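Local coordinates for protein nucleoside-diphosphate sugar epimerase (SulA family) (Corynebacterium glutamicum, PDB 3OH8) that probably acts as an NAD(P)-dependent epimerase of nucleoside-diphosphate sugars, at residues 493-496 and 497-501. Sequence-based numbering, arbitrary orientation.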
# COMPACT_ATOMS: atom_id res chain seq x y z
N GLN A 493 28.16 -18.53 6.56
CA GLN A 493 28.10 -18.97 7.95
C GLN A 493 27.01 -18.23 8.73
O GLN A 493 26.29 -18.84 9.52
CB GLN A 493 29.46 -18.81 8.63
CG GLN A 493 30.52 -19.76 8.09
CD GLN A 493 30.06 -21.21 8.16
OE1 GLN A 493 29.76 -21.71 9.24
NE2 GLN A 493 29.99 -21.87 7.01
N SER A 494 26.91 -16.92 8.52
CA SER A 494 25.88 -16.14 9.20
C SER A 494 24.50 -16.65 8.86
O SER A 494 23.63 -16.77 9.72
CB SER A 494 25.98 -14.65 8.85
OG SER A 494 27.07 -14.05 9.52
N ILE A 495 24.29 -16.94 7.58
CA ILE A 495 22.99 -17.41 7.12
C ILE A 495 22.66 -18.78 7.71
O ILE A 495 21.59 -18.98 8.30
CB ILE A 495 22.95 -17.46 5.58
CG1 ILE A 495 22.96 -16.03 5.02
CG2 ILE A 495 21.74 -18.26 5.09
CD1 ILE A 495 23.13 -15.96 3.52
N LEU A 496 23.60 -19.72 7.58
CA LEU A 496 23.40 -21.05 8.15
C LEU A 496 23.10 -20.97 9.64
O LEU A 496 22.19 -21.63 10.14
CB LEU A 496 24.64 -21.93 7.91
CG LEU A 496 24.72 -22.62 6.54
CD1 LEU A 496 24.27 -21.72 5.40
CD2 LEU A 496 26.14 -23.15 6.30
N SER A 497 23.86 -20.14 10.34
CA SER A 497 23.66 -19.96 11.77
C SER A 497 22.28 -19.38 12.09
O SER A 497 21.64 -19.79 13.05
CB SER A 497 24.76 -19.07 12.35
OG SER A 497 24.56 -18.91 13.74
N SER A 498 21.83 -18.43 11.27
CA SER A 498 20.53 -17.81 11.50
C SER A 498 19.40 -18.83 11.32
O SER A 498 18.42 -18.83 12.07
CB SER A 498 20.35 -16.59 10.57
OG SER A 498 19.11 -15.95 10.85
N ILE A 499 19.56 -19.71 10.33
CA ILE A 499 18.59 -20.77 10.07
C ILE A 499 18.56 -21.73 11.26
O ILE A 499 17.50 -21.98 11.85
CB ILE A 499 18.92 -21.51 8.75
CG1 ILE A 499 18.62 -20.61 7.54
CG2 ILE A 499 18.14 -22.81 8.63
CD1 ILE A 499 19.16 -21.15 6.21
N LEU A 500 19.73 -22.22 11.66
CA LEU A 500 19.86 -23.10 12.81
C LEU A 500 19.22 -22.50 14.08
O LEU A 500 18.52 -23.19 14.83
CB LEU A 500 21.35 -23.39 13.05
CG LEU A 500 21.87 -24.80 13.29
CD1 LEU A 500 21.13 -25.86 12.48
CD2 LEU A 500 23.38 -24.82 12.99
N ASN A 501 19.44 -21.21 14.30
CA ASN A 501 18.86 -20.52 15.46
C ASN A 501 17.33 -20.58 15.43
O ASN A 501 16.68 -20.86 16.44
CB ASN A 501 19.35 -19.07 15.53
CG ASN A 501 18.71 -18.29 16.67
OD1 ASN A 501 19.00 -18.54 17.84
ND2 ASN A 501 17.86 -17.33 16.33
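The flat groups here are the peptide units of Gln-493 to Leu-496, whose carbonyl oxygens accept the N-H groups of Ser-497 to Leu-500. Ser-497 N reaches Gln-493 O at 2.9 Å, and Ser-498 N donates to Ser-494 O in a more bent bond, 147° at the hydrogen. Ile-499 N lies 3.0 Å from Ile-495 O. The straightest of the four bonds is Leu-500 N to Leu-496 O, 176° at the hydrogen. CB of Ser-497 also sits close to Gln-493 O, 3.2 Å away.

These i to i+4 bonds are the alpha-helical ladder of helix 488-511, whose inner side lies on the antiparallel sheet that includes strands 3-9, 91-99 and 102-110. Ile-495 and Ile-499, one turn apart, pack side by side on strands 91-99 and 102-110: both touch Asn-95, and Ile-499 also reaches Leu-104. Ile-495 turns CG2 anti to its own N, and this methyl meets CD1 of Ile-499 at 4.0 Å, the two side chains crossing at a slant. Beside them Ser-498 packs on Thr-4 and Thr-106, its OG hydrogen-bonded to Ser-6 OG, while Leu-496 and Leu-500 are exposed.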